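Chitinase (Paenibacillus sp. FPU-7, PDB 5GZT) probably hydrolyses internal beta-1,4 linkages of chitin and chitodextrins as an endochitinase with two family 18 glycosidase domains. Local coordinates at residues B[107-112]-B[124-129]; B[211-216]-B[254-259]; B[496-501]-B[606-611]; B[755-760]-B[1011-1016]; B[801-806]-B[872-877]. One frame throughout, in Å; residues are numbered along the deposited sequence.

Interaction 1: B[107-112]-B[124-129]; sequences IVLASG and TQIKGQ
I107 opens the pairing with both its N-H and its C=O: I107 N donates to Q125 O (2.9 Å), and I107 O accepts from K127 N (2.8 Å). The two strands run parallel, 4.6 Å apart at their axes, and the bonds therefore alternate between flanking residues of the partner instead of closing on one. I107 faces I126 on the same side of the sheet, with CB 4.2 Å from I126 CG1, beta-branched chains that suit an extended backbone and a buried, apolar interior. V108 turns to the face shared with K127, where it is partly exposed. Its backbone N and O pair instead with L86 and V88 on strand 85-89. At L109 the N-H resumes the pattern and meets K127 O at 2.7 Å. L109 lies alongside I126, both side chains pointing the same way, and L109 CD1 touches I126 CG2 at 4.1 Å. Opposite it stands G128, whose positive phi (99°) and closeness to L109 O leave no room for a CB; the chain can turn here because the residue has none. Beyond the strand, S111 meets Q129 through their CB atoms, 4.0 Å apart, and a water donates to both S111 O and Q129 O, a solvent bridge suited to these exposed polar residues. These are successive coils of a parallel beta-helix. Strand 85-89 flanks 106-109 on one side, strand 145-146 flanks 125-127 on the other, and the inward side chains I107, L109 and I126 meet strands 92-98 and 114-120 of the second sheet.

Interaction 2: B[211-216]-B[254-259]; sequences TIVLTS and LYSVKT
Strands 211-215 and 254-259 run antiparallel at 172°, their axes 4.7 Å apart, with hydrogen-bonded pairs T211-K258, V213-S256 and T215-L254 alternating with the non-hydrogen-bonded pairs I212-V257 and L214-Y255. The bond from T215 N to L254 O measures 2.7 Å. On the buried face I212 and V257 lie side by side, I212 CG1 3.7 Å from V257 CG2, while L214 brings its CD2 branch to 3.5 Å from Y255 CB at an angle to the tyrosine. Apolar residues, branched or aromatic, suit this side, because it packs on strands 184-191 and 197-203: Y255 and V257 touch L186, and L214 and Y255 share L199. Two sheets thus face each other as a beta-sandwich, and strand 264-284, the next neighbour of 251-261, continues into the first catalytic barrel. The opposite face is more polar. There K258 CE presses on T211 CG2 at 3.3 Å, tighter than a normal carbon contact. CG of K258 sits between its backbone N and carbonyl carbon (chi1 43°), which sends the aliphatic chain across to the threonine. With an alanine in place of K258, the T211 methyl would probably lose this cover, leaving a gap on that face. Further along, a water donates to V213 O and also bonds T215 OG1 at 2.9 Å, a position where a small hydroxyl residue can share solvent with the backbone.

Interaction 3: B[496-501]-B[606-611]; sequences HHTAVY and AYKAEY
K608 and T498 meet because the lysine leaves its helix with CG opposite the backbone N (chi1 -155°) and then bends at chi2 and chi3, carrying NZ to the threonine hydroxyl. A chi1 of -168° swings T498 OG1 round to face the amine. The setting is the TIM barrel of the first family 18 domain: helix 602-614, which precedes barrel strand 619-623, packs against the loop that follows strand 478-481. K608 NZ donates to T498 OG1 at 2.9 Å, and T498 O lies 2.7 Å from the same nitrogen. T498 OG1 is also bonded to T483 O, and NZ forms a salt bridge with E600, which probably balances the charge of the buried amine. A long, flexible lysine is apt here, since its methylenes can line an apolar wall before the polar end is reached. V500 supplies that wall. Its CG2 sits 3.8 Å from K608 CD and 4.0 Å from Y607 CB, while CG1 reaches Y611 CB, the valine thus touching residues one turn apart, Y607 and Y611. The rings of Y501 and Y611 meet obliquely, planes 70° apart, with Y501 CE1 3.7 Å from Y611 CD2. Y611 OH is anchored on D511 of helix 510-519, and Y607 OH on L744 O. Finally, Y501 OH binds a water at 2.8 Å that donates its own hydrogen bond to Y607 O at 2.7 Å.

Interaction 4: B[755-760]-B[1011-1016]; sequences SVTIMP and PASKLV
This is a small, buried and largely polar contact between domains, in which S755 and T757 of the chitinase W immunoglobulin-like domain meet the 1011-1013 turn of the second family 18 domain. Only 191 Å² is buried between the two segments. S755 makes the direct bond: its OG accepts from A1012 N at 2.9 Å (155°). Because chi1 of -179° holds it trans to the amide nitrogen of its own residue, the S755 hydroxyl stretches out from the strand toward the turn, and it also bonds D733 OD1 on the adjacent strand 732-738. D733 probably orients the serine hydroxyl so that OG can accept from the amide. A proline precedes that amide, and P1011 CA lies 3.3 Å from S755 OG. T757, two residues on and so on the same side of the strand, sets OG1 3.6 Å from S1013 CB and 3.8 Å from A1012 CB. T757 CG2 meets S1013 CB at 3.6 Å. The buried T757 hydroxyl has two partners: it bonds to G1107 O and accepts a hydrogen bond from a water 2.8 Å away, which also bonds S1013 OG at 2.7 Å. Small residues suit both sides: alanine and serine let the turn come close, and short hydroxyl chains satisfy buried polar groups. A1012 and S1013 form a 3-10 turn between helix 998-1007 and barrel strand 1015-1020, so that the sheet of the immunoglobulin-like domain rests on a helix-to-strand connection of a TIM barrel.

Interaction 5: B[801-806]-B[872-877]; sequences NKVVKI and EELANS
E873 serves two donors with its two carboxylate oxygens, one at the loop residue N801 and one on the strand at K802. N801 ND2 gives a straight bond (178°) to E873 OE1 at 3.1 Å; the glutamate oxygen lies in the amide plane of N801, but is itself met from above the carboxylate. N801 ND2 also bonds T870 O, so both of its hydrogens can be employed. E873 OE2 receives K802 NZ in a salt bridge at 2.7 Å through its anti lone pair, the one away from OE1. The glutamate chain, fully extended from chi1 (-175°) onward, reaches out from helix 868-884 to stand between the two. An alanine in place of E873 would probably leave the K802 amine without its counter-charge and the N801 amide less firmly fixed. One turn later, S877 OG accepts from V803 N at 2.9 Å (170°), satisfying a strand N-H with a hydroxyl short enough to lie against the backbone. The V803 carbonyl is served by a water, 2.9 Å away, which donates also to S877 O. Deeper in, V803 CG2 meets L874 CD1 at 3.9 Å, branched chains crossing at about a right angle, and L874 goes on to F922 of helix 911-933. In this TIM barrel, strand 802-805 pairs antiparallel with barrel strand 790-799, so side-chain and water-mediated bonds, with a charged pair on the more exposed side, tie that strand pair to the helix.

The five contacts follow a long chain of domains. Interaction 1 lies in the amino-terminal beta-helix, about 115 Å centre to centre from interaction 5. The bound sodium, held by E44, T50, F52 and S72, belongs to that same beta-helix but takes no ligand from 107-112 or 124-129. Interaction 2, in the beta-sandwich, is about 36 Å between centres from interaction 3 in the first barrel, and strand 264-284 connects the two folds. Interactions 4 and 5 are about 31 Å apart between centres and both reach the second barrel's sheet, interaction 5 nested in the loop closed by interaction 4. None of the five touches another; all are structural packing rather than an identified chitin site.

Interaction 1: B[107-112]-B[124-129]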
# COMPACT_ATOMS: atom_id res chain seq x y z
N ILE B 107 37.95 52.69 0.57
CA ILE B 107 37.10 52.36 -0.53
C ILE B 107 35.78 53.09 -0.21
O ILE B 107 35.17 52.81 0.84
CB ILE B 107 36.79 50.87 -0.63
CG1 ILE B 107 38.06 50.01 -0.69
CG2 ILE B 107 35.95 50.64 -1.85
CD1 ILE B 107 38.85 50.09 -2.02
N VAL B 108 35.34 53.97 -1.10
CA VAL B 108 34.09 54.78 -0.88
C VAL B 108 33.07 54.29 -1.87
O VAL B 108 33.27 54.47 -3.12
CB VAL B 108 34.30 56.28 -1.08
CG1 VAL B 108 33.03 57.05 -0.63
CG2 VAL B 108 35.60 56.76 -0.42
N LEU B 109 32.00 53.65 -1.37
CA LEU B 109 31.01 53.09 -2.24
C LEU B 109 29.77 53.93 -2.11
O LEU B 109 29.11 53.91 -1.05
CB LEU B 109 30.66 51.63 -1.86
CG LEU B 109 31.83 50.62 -1.84
CD1 LEU B 109 31.27 49.23 -1.60
CD2 LEU B 109 32.61 50.62 -3.15
N ALA B 110 29.42 54.62 -3.20
CA ALA B 110 28.25 55.52 -3.24
C ALA B 110 26.97 54.67 -3.12
O ALA B 110 27.02 53.47 -3.37
CB ALA B 110 28.26 56.39 -4.53
N SER B 111 25.87 55.29 -2.70
CA SER B 111 24.65 54.56 -2.39
C SER B 111 24.11 53.69 -3.47
O SER B 111 23.50 52.66 -3.17
CB SER B 111 23.48 55.51 -2.03
OG SER B 111 23.10 56.29 -3.15
N GLY B 112 24.21 54.04 -4.73
CA GLY B 112 23.59 52.94 -5.61
C GLY B 112 24.53 51.75 -6.04
O GLY B 112 24.14 50.87 -6.85
N THR B 124 41.23 47.83 5.75
CA THR B 124 40.60 48.71 4.79
C THR B 124 39.43 49.40 5.42
O THR B 124 38.64 48.78 6.17
CB THR B 124 40.05 47.96 3.55
OG1 THR B 124 39.08 46.99 3.95
CG2 THR B 124 41.15 47.29 2.79
N GLN B 125 39.28 50.68 5.10
CA GLN B 125 38.07 51.41 5.52
C GLN B 125 37.12 51.49 4.34
O GLN B 125 37.45 52.10 3.34
CB GLN B 125 38.45 52.80 5.97
CG GLN B 125 39.22 52.81 7.28
CD GLN B 125 39.55 54.22 7.77
OE1 GLN B 125 40.42 54.92 7.21
NE2 GLN B 125 38.83 54.66 8.79
N ILE B 126 35.91 50.94 4.49
CA ILE B 126 34.93 50.96 3.44
C ILE B 126 33.82 51.90 3.94
O ILE B 126 33.22 51.71 5.03
CB ILE B 126 34.29 49.60 3.10
CG1 ILE B 126 35.39 48.58 2.59
CG2 ILE B 126 33.19 49.72 2.01
CD1 ILE B 126 36.05 47.81 3.73
N LYS B 127 33.56 52.90 3.11
CA LYS B 127 32.69 54.02 3.45
C LYS B 127 31.55 54.07 2.47
O LYS B 127 31.71 53.68 1.28
CB LYS B 127 33.48 55.34 3.29
CG LYS B 127 34.67 55.42 4.24
CD LYS B 127 35.42 56.76 4.24
CE LYS B 127 36.56 56.64 5.31
NZ LYS B 127 37.52 57.79 5.37
N GLY B 128 30.49 54.69 2.94
CA GLY B 128 29.37 55.06 2.12
C GLY B 128 28.29 54.02 2.28
O GLY B 128 28.48 53.04 2.97
N GLN B 129 27.19 54.24 1.54
CA GLN B 129 25.94 53.51 1.65
C GLN B 129 25.81 52.47 0.55
O GLN B 129 24.85 51.68 0.58
CB GLN B 129 24.72 54.55 1.66
CG GLN B 129 24.71 55.34 2.94
CD GLN B 129 24.52 54.52 4.22
OE1 GLN B 129 25.36 54.53 5.19
NE2 GLN B 129 23.42 53.80 4.24
O HOH W 1 22.26 52.44 -0.85

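Interaction 2: B[211-216]-B[254-259]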
# COMPACT_ATOMS: atom_id res chain seq x y z
N THR B 211 -8.77 27.66 13.59
CA THR B 211 -9.65 26.81 12.79
C THR B 211 -8.79 26.01 11.73
O THR B 211 -7.96 26.57 10.96
CB THR B 211 -10.89 27.63 12.28
OG1 THR B 211 -11.26 27.25 10.94
CG2 THR B 211 -10.65 29.18 12.34
N ILE B 212 -8.95 24.68 11.77
CA ILE B 212 -8.17 23.76 10.91
C ILE B 212 -9.15 22.98 10.09
O ILE B 212 -10.10 22.41 10.66
CB ILE B 212 -7.32 22.78 11.75
CG1 ILE B 212 -6.17 23.53 12.42
CG2 ILE B 212 -6.74 21.66 10.87
CD1 ILE B 212 -5.54 22.78 13.56
N VAL B 213 -8.93 22.96 8.76
CA VAL B 213 -9.73 22.09 7.88
C VAL B 213 -8.81 20.99 7.27
O VAL B 213 -7.73 21.29 6.75
CB VAL B 213 -10.56 22.83 6.78
CG1 VAL B 213 -9.77 23.15 5.50
CG2 VAL B 213 -11.80 22.01 6.37
N LEU B 214 -9.25 19.74 7.37
CA LEU B 214 -8.49 18.57 6.89
C LEU B 214 -9.23 18.04 5.71
O LEU B 214 -10.46 17.93 5.75
CB LEU B 214 -8.42 17.47 7.96
CG LEU B 214 -7.66 17.83 9.24
CD1 LEU B 214 -7.42 16.61 10.14
CD2 LEU B 214 -6.36 18.51 8.90
N THR B 215 -8.50 17.76 4.63
CA THR B 215 -9.08 17.04 3.52
C THR B 215 -8.44 15.64 3.48
O THR B 215 -7.25 15.52 3.31
CB THR B 215 -8.82 17.72 2.18
OG1 THR B 215 -9.20 19.09 2.28
CG2 THR B 215 -9.60 17.04 1.06
N SER B 216 -9.28 14.63 3.66
CA SER B 216 -8.92 13.23 3.53
C SER B 216 -8.42 12.91 2.11
O SER B 216 -8.58 13.72 1.19
CB SER B 216 -10.10 12.33 3.97
OG SER B 216 -10.96 11.94 2.92
N LEU B 254 -4.52 16.90 3.13
CA LEU B 254 -4.34 18.34 2.90
C LEU B 254 -4.92 19.06 4.11
O LEU B 254 -6.00 18.71 4.60
CB LEU B 254 -5.00 18.75 1.58
CG LEU B 254 -4.50 18.02 0.31
CD1 LEU B 254 -5.37 18.39 -0.89
CD2 LEU B 254 -3.05 18.34 0.00
N TYR B 255 -4.19 20.03 4.63
CA TYR B 255 -4.73 20.82 5.74
C TYR B 255 -4.62 22.35 5.50
O TYR B 255 -3.73 22.82 4.80
CB TYR B 255 -4.08 20.42 7.08
CG TYR B 255 -2.62 20.80 7.19
CD1 TYR B 255 -1.64 20.02 6.59
CD2 TYR B 255 -2.22 21.93 7.88
CE1 TYR B 255 -0.30 20.37 6.67
CE2 TYR B 255 -0.88 22.28 7.97
CZ TYR B 255 0.08 21.50 7.37
OH TYR B 255 1.41 21.85 7.43
N SER B 256 -5.57 23.09 6.09
CA SER B 256 -5.48 24.56 6.24
C SER B 256 -5.62 24.92 7.72
O SER B 256 -6.44 24.33 8.47
CB SER B 256 -6.59 25.26 5.49
OG SER B 256 -7.83 24.95 6.11
N VAL B 257 -4.81 25.91 8.11
CA VAL B 257 -4.86 26.49 9.44
C VAL B 257 -4.94 28.05 9.34
O VAL B 257 -4.39 28.66 8.41
CB VAL B 257 -3.67 25.98 10.31
CG1 VAL B 257 -2.32 26.42 9.75
CG2 VAL B 257 -3.83 26.36 11.78
N LYS B 258 -5.67 28.64 10.28
CA LYS B 258 -5.70 30.09 10.52
C LYS B 258 -6.20 30.37 11.95
O LYS B 258 -7.05 29.62 12.50
CB LYS B 258 -6.60 30.79 9.52
CG LYS B 258 -7.89 30.03 9.31
CD LYS B 258 -9.02 30.83 8.71
CE LYS B 258 -10.34 30.43 9.35
NZ LYS B 258 -11.49 30.78 8.48
N THR B 259 -5.65 31.46 12.53
CA THR B 259 -6.06 32.08 13.80
C THR B 259 -6.92 33.35 13.58
O THR B 259 -7.09 33.82 12.45
CB THR B 259 -4.81 32.47 14.66
OG1 THR B 259 -3.83 33.18 13.86
CG2 THR B 259 -4.16 31.24 15.28
O HOH W 2 -7.75 21.10 3.87

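Interaction 3: B[496-501]-B[606-611]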
# COMPACT_ATOMS: atom_id res chain seq x y z
N HIS B 496 20.77 -13.08 0.79
CA HIS B 496 19.33 -12.69 0.81
C HIS B 496 19.09 -11.61 -0.16
O HIS B 496 19.91 -10.66 -0.27
CB HIS B 496 18.92 -12.16 2.19
CG HIS B 496 19.21 -13.11 3.30
ND1 HIS B 496 18.61 -14.36 3.38
CD2 HIS B 496 20.06 -13.04 4.34
CE1 HIS B 496 19.11 -15.02 4.40
NE2 HIS B 496 19.97 -14.23 5.03
N HIS B 497 18.00 -11.70 -0.93
CA HIS B 497 17.66 -10.66 -1.92
C HIS B 497 16.76 -9.55 -1.41
O HIS B 497 16.68 -8.48 -2.07
CB HIS B 497 17.11 -11.31 -3.23
CG HIS B 497 15.64 -11.27 -3.43
ND1 HIS B 497 14.80 -12.35 -3.18
CD2 HIS B 497 14.87 -10.34 -4.02
CE1 HIS B 497 13.57 -12.04 -3.53
NE2 HIS B 497 13.60 -10.83 -4.08
N THR B 498 16.05 -9.78 -0.30
CA THR B 498 15.06 -8.83 0.14
C THR B 498 14.97 -8.82 1.69
O THR B 498 13.95 -8.56 2.27
CB THR B 498 13.71 -8.98 -0.57
OG1 THR B 498 12.86 -7.82 -0.30
CG2 THR B 498 12.98 -10.28 -0.16
N ALA B 499 16.12 -9.02 2.33
CA ALA B 499 16.11 -9.08 3.80
C ALA B 499 15.86 -7.77 4.50
O ALA B 499 16.24 -6.72 3.97
CB ALA B 499 17.43 -9.64 4.26
N VAL B 500 15.28 -7.84 5.69
CA VAL B 500 15.03 -6.67 6.48
C VAL B 500 16.37 -6.07 7.01
O VAL B 500 16.53 -4.87 6.98
CB VAL B 500 14.15 -6.95 7.70
CG1 VAL B 500 13.81 -5.69 8.40
CG2 VAL B 500 12.84 -7.59 7.33
N TYR B 501 17.22 -6.88 7.61
CA TYR B 501 18.48 -6.45 8.21
C TYR B 501 19.69 -7.04 7.53
O TYR B 501 19.62 -8.18 6.98
CB TYR B 501 18.57 -6.75 9.75
CG TYR B 501 17.44 -6.16 10.55
CD1 TYR B 501 17.42 -4.80 10.92
CD2 TYR B 501 16.30 -6.92 10.84
CE1 TYR B 501 16.35 -4.25 11.62
CE2 TYR B 501 15.21 -6.38 11.52
CZ TYR B 501 15.21 -5.06 11.88
OH TYR B 501 14.12 -4.61 12.50
N ALA B 606 6.26 -9.99 8.34
CA ALA B 606 5.93 -9.42 9.66
C ALA B 606 7.10 -8.60 10.22
O ALA B 606 6.87 -7.54 10.68
CB ALA B 606 5.53 -10.46 10.67
N TYR B 607 8.34 -9.06 10.07
CA TYR B 607 9.49 -8.27 10.49
C TYR B 607 9.65 -6.96 9.72
O TYR B 607 9.99 -5.93 10.33
CB TYR B 607 10.77 -9.09 10.47
CG TYR B 607 10.90 -9.94 11.71
CD1 TYR B 607 11.28 -9.34 12.92
CD2 TYR B 607 10.47 -11.26 11.73
CE1 TYR B 607 11.37 -10.08 14.06
CE2 TYR B 607 10.52 -12.00 12.90
CZ TYR B 607 11.01 -11.45 14.04
OH TYR B 607 11.06 -12.20 15.20
N LYS B 608 9.24 -6.98 8.46
CA LYS B 608 9.32 -5.86 7.59
C LYS B 608 8.27 -4.82 7.92
O LYS B 608 8.61 -3.62 8.01
CB LYS B 608 9.23 -6.36 6.19
CG LYS B 608 9.83 -5.59 5.09
CD LYS B 608 10.68 -6.62 4.30
CE LYS B 608 10.51 -6.49 2.91
NZ LYS B 608 11.59 -7.28 2.25
N ALA B 609 7.05 -5.25 8.15
CA ALA B 609 6.00 -4.42 8.67
C ALA B 609 6.41 -3.79 10.03
O ALA B 609 6.15 -2.57 10.27
CB ALA B 609 4.69 -5.21 8.82
N GLU B 610 6.99 -4.58 10.93
CA GLU B 610 7.44 -4.05 12.17
C GLU B 610 8.61 -3.03 11.98
O GLU B 610 8.67 -2.02 12.68
CB GLU B 610 7.72 -5.13 13.22
CG GLU B 610 6.55 -6.05 13.56
CD GLU B 610 5.28 -5.34 14.14
OE1 GLU B 610 5.43 -4.24 14.72
OE2 GLU B 610 4.12 -5.85 14.00
N TYR B 611 9.48 -3.23 11.02
CA TYR B 611 10.50 -2.24 10.77
C TYR B 611 9.88 -0.89 10.34
O TYR B 611 10.30 0.14 10.79
CB TYR B 611 11.45 -2.74 9.72
CG TYR B 611 12.60 -1.87 9.42
CD1 TYR B 611 12.51 -0.85 8.49
CD2 TYR B 611 13.80 -2.02 10.09
CE1 TYR B 611 13.61 -0.03 8.23
CE2 TYR B 611 14.90 -1.26 9.79
CZ TYR B 611 14.76 -0.20 8.90
OH TYR B 611 15.86 0.59 8.59
O HOH W 3 11.65 -5.89 12.46

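Interaction 4: B[755-760]-B[1011-1016]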
# COMPACT_ATOMS: atom_id res chain seq x y z
N SER B 755 -9.49 -27.57 17.86
CA SER B 755 -10.15 -28.86 17.94
C SER B 755 -9.92 -29.79 16.71
O SER B 755 -10.14 -29.40 15.57
CB SER B 755 -11.65 -28.56 17.97
OG SER B 755 -12.41 -29.78 18.08
N VAL B 756 -9.46 -31.01 16.98
CA VAL B 756 -9.44 -32.11 16.03
C VAL B 756 -10.06 -33.34 16.81
O VAL B 756 -10.49 -33.18 17.99
CB VAL B 756 -8.04 -32.41 15.52
CG1 VAL B 756 -7.59 -31.20 14.67
CG2 VAL B 756 -7.10 -32.57 16.66
N THR B 757 -10.17 -34.47 16.13
CA THR B 757 -11.04 -35.56 16.53
C THR B 757 -10.42 -36.94 16.41
O THR B 757 -9.91 -37.31 15.35
CB THR B 757 -12.27 -35.46 15.72
OG1 THR B 757 -12.81 -34.14 15.87
CG2 THR B 757 -13.26 -36.45 16.11
N ILE B 758 -10.55 -37.70 17.51
CA ILE B 758 -10.54 -39.16 17.47
C ILE B 758 -11.94 -39.68 17.27
O ILE B 758 -12.75 -39.53 18.19
CB ILE B 758 -9.89 -39.72 18.69
CG1 ILE B 758 -8.43 -39.34 18.70
CG2 ILE B 758 -9.98 -41.25 18.71
CD1 ILE B 758 -7.69 -39.68 20.01
N MET B 759 -12.21 -40.30 16.11
CA MET B 759 -13.52 -40.82 15.76
C MET B 759 -13.68 -42.23 16.27
O MET B 759 -12.72 -43.06 16.25
CB MET B 759 -13.78 -40.77 14.28
CG MET B 759 -13.88 -39.35 13.75
SD MET B 759 -15.55 -38.60 14.10
CE MET B 759 -16.61 -39.81 13.50
N PRO B 760 -14.84 -42.54 16.85
CA PRO B 760 -15.11 -43.97 17.22
C PRO B 760 -15.27 -44.86 15.96
O PRO B 760 -15.37 -44.37 14.84
CB PRO B 760 -16.45 -43.87 17.97
CG PRO B 760 -17.16 -42.77 17.25
CD PRO B 760 -16.08 -41.74 16.88
N PRO B 1011 -16.40 -27.85 19.48
CA PRO B 1011 -15.51 -28.93 18.97
C PRO B 1011 -15.95 -29.36 17.60
O PRO B 1011 -17.17 -29.36 17.29
CB PRO B 1011 -15.67 -30.06 19.98
CG PRO B 1011 -16.86 -29.70 20.85
CD PRO B 1011 -17.17 -28.25 20.68
N ALA B 1012 -14.95 -29.65 16.75
CA ALA B 1012 -15.18 -30.21 15.41
C ALA B 1012 -16.14 -31.41 15.43
O ALA B 1012 -17.00 -31.53 14.59
CB ALA B 1012 -13.84 -30.60 14.77
N SER B 1013 -16.01 -32.22 16.44
CA SER B 1013 -16.77 -33.43 16.53
C SER B 1013 -18.26 -33.21 16.98
O SER B 1013 -19.01 -34.14 17.11
CB SER B 1013 -16.05 -34.49 17.36
OG SER B 1013 -15.89 -34.08 18.71
N LYS B 1014 -18.65 -31.96 17.19
CA LYS B 1014 -20.07 -31.63 17.44
C LYS B 1014 -20.66 -30.84 16.32
O LYS B 1014 -21.71 -30.26 16.45
CB LYS B 1014 -20.16 -30.96 18.83
CG LYS B 1014 -20.02 -32.11 19.79
CD LYS B 1014 -20.44 -31.85 21.13
CE LYS B 1014 -20.39 -33.14 21.94
NZ LYS B 1014 -20.84 -32.65 23.26
N LEU B 1015 -19.98 -30.90 15.17
CA LEU B 1015 -20.45 -30.21 13.99
C LEU B 1015 -20.79 -31.18 12.86
O LEU B 1015 -20.08 -32.12 12.61
CB LEU B 1015 -19.41 -29.20 13.47
CG LEU B 1015 -19.14 -28.02 14.43
CD1 LEU B 1015 -17.95 -27.16 13.93
CD2 LEU B 1015 -20.37 -27.18 14.58
N VAL B 1016 -21.86 -30.88 12.17
CA VAL B 1016 -22.30 -31.67 11.07
C VAL B 1016 -22.47 -30.72 9.88
O VAL B 1016 -23.18 -29.72 9.99
CB VAL B 1016 -23.63 -32.42 11.38
CG1 VAL B 1016 -24.09 -33.20 10.14
CG2 VAL B 1016 -23.38 -33.42 12.49
O HOH W 4 -13.60 -32.85 18.17

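Interaction 5: B[801-806]-B[872-877]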
# COMPACT_ATOMS: atom_id res chain seq x y z
N ASN B 801 -47.61 -24.98 24.58
CA ASN B 801 -46.47 -25.45 25.24
C ASN B 801 -46.36 -26.97 25.36
O ASN B 801 -45.64 -27.46 26.25
CB ASN B 801 -46.32 -24.78 26.61
CG ASN B 801 -44.82 -24.62 26.93
OD1 ASN B 801 -44.03 -24.31 26.03
ND2 ASN B 801 -44.45 -24.88 28.12
N LYS B 802 -46.94 -27.68 24.41
CA LYS B 802 -46.93 -29.14 24.36
C LYS B 802 -46.43 -29.47 22.96
O LYS B 802 -46.59 -28.69 22.05
CB LYS B 802 -48.34 -29.73 24.67
CG LYS B 802 -48.71 -29.36 26.09
CD LYS B 802 -49.98 -29.99 26.58
CE LYS B 802 -50.07 -29.94 28.15
NZ LYS B 802 -48.81 -29.76 29.02
N VAL B 803 -45.80 -30.62 22.81
CA VAL B 803 -45.31 -31.04 21.55
C VAL B 803 -46.41 -31.85 20.86
O VAL B 803 -46.94 -32.79 21.46
CB VAL B 803 -44.02 -31.86 21.73
CG1 VAL B 803 -43.63 -32.47 20.41
CG2 VAL B 803 -42.95 -30.95 22.26
N VAL B 804 -46.70 -31.49 19.63
CA VAL B 804 -47.85 -32.04 18.88
C VAL B 804 -47.43 -32.38 17.46
O VAL B 804 -46.35 -32.03 17.03
CB VAL B 804 -48.98 -31.03 18.82
CG1 VAL B 804 -49.40 -30.71 20.24
CG2 VAL B 804 -48.56 -29.78 18.12
N LYS B 805 -48.24 -33.19 16.79
CA LYS B 805 -48.02 -33.44 15.38
C LYS B 805 -48.23 -32.19 14.56
O LYS B 805 -48.98 -31.27 14.97
CB LYS B 805 -48.95 -34.50 14.87
CG LYS B 805 -48.72 -35.89 15.44
CD LYS B 805 -49.92 -36.83 15.14
CE LYS B 805 -49.59 -38.28 15.44
NZ LYS B 805 -50.79 -39.19 15.36
N ILE B 806 -47.54 -32.13 13.41
CA ILE B 806 -47.53 -30.92 12.56
C ILE B 806 -48.92 -30.55 12.07
O ILE B 806 -49.19 -29.37 11.85
CB ILE B 806 -46.57 -31.11 11.34
CG1 ILE B 806 -46.26 -29.74 10.75
CG2 ILE B 806 -47.12 -32.09 10.32
CD1 ILE B 806 -45.06 -29.73 9.82
N GLU B 872 -39.64 -26.96 31.67
CA GLU B 872 -40.07 -28.19 32.26
C GLU B 872 -41.26 -28.81 31.52
O GLU B 872 -41.23 -29.99 31.11
CB GLU B 872 -40.36 -27.95 33.77
CG GLU B 872 -40.96 -29.13 34.51
CD GLU B 872 -39.89 -30.13 34.90
OE1 GLU B 872 -38.68 -29.72 34.87
OE2 GLU B 872 -40.29 -31.29 35.24
N GLU B 873 -42.28 -28.00 31.32
CA GLU B 873 -43.44 -28.50 30.64
C GLU B 873 -43.16 -28.92 29.17
O GLU B 873 -43.59 -30.00 28.71
CB GLU B 873 -44.52 -27.41 30.66
CG GLU B 873 -45.80 -27.90 30.08
CD GLU B 873 -46.90 -26.84 30.11
OE1 GLU B 873 -46.62 -25.60 30.26
OE2 GLU B 873 -48.05 -27.34 29.97
N LEU B 874 -42.42 -28.10 28.45
CA LEU B 874 -42.09 -28.43 27.06
C LEU B 874 -41.21 -29.71 27.05
O LEU B 874 -41.45 -30.65 26.29
CB LEU B 874 -41.39 -27.25 26.32
CG LEU B 874 -41.13 -27.64 24.83
CD1 LEU B 874 -42.40 -27.53 24.07
CD2 LEU B 874 -40.06 -26.79 24.14
N ALA B 875 -40.26 -29.79 27.97
CA ALA B 875 -39.33 -30.91 27.96
C ALA B 875 -40.04 -32.22 28.24
O ALA B 875 -39.91 -33.20 27.52
CB ALA B 875 -38.19 -30.66 28.95
N ASN B 876 -40.88 -32.22 29.27
CA ASN B 876 -41.66 -33.40 29.59
C ASN B 876 -42.55 -33.76 28.44
O ASN B 876 -42.65 -34.91 28.05
CB ASN B 876 -42.54 -33.14 30.87
CG ASN B 876 -41.75 -33.15 32.14
OD1 ASN B 876 -40.71 -33.77 32.23
ND2 ASN B 876 -42.26 -32.48 33.16
N SER B 877 -43.18 -32.78 27.81
CA SER B 877 -44.02 -33.12 26.65
C SER B 877 -43.24 -33.67 25.43
O SER B 877 -43.70 -34.60 24.73
CB SER B 877 -44.83 -31.89 26.29
OG SER B 877 -45.66 -32.18 25.23
O HOH W 5 -46.28 -34.77 23.41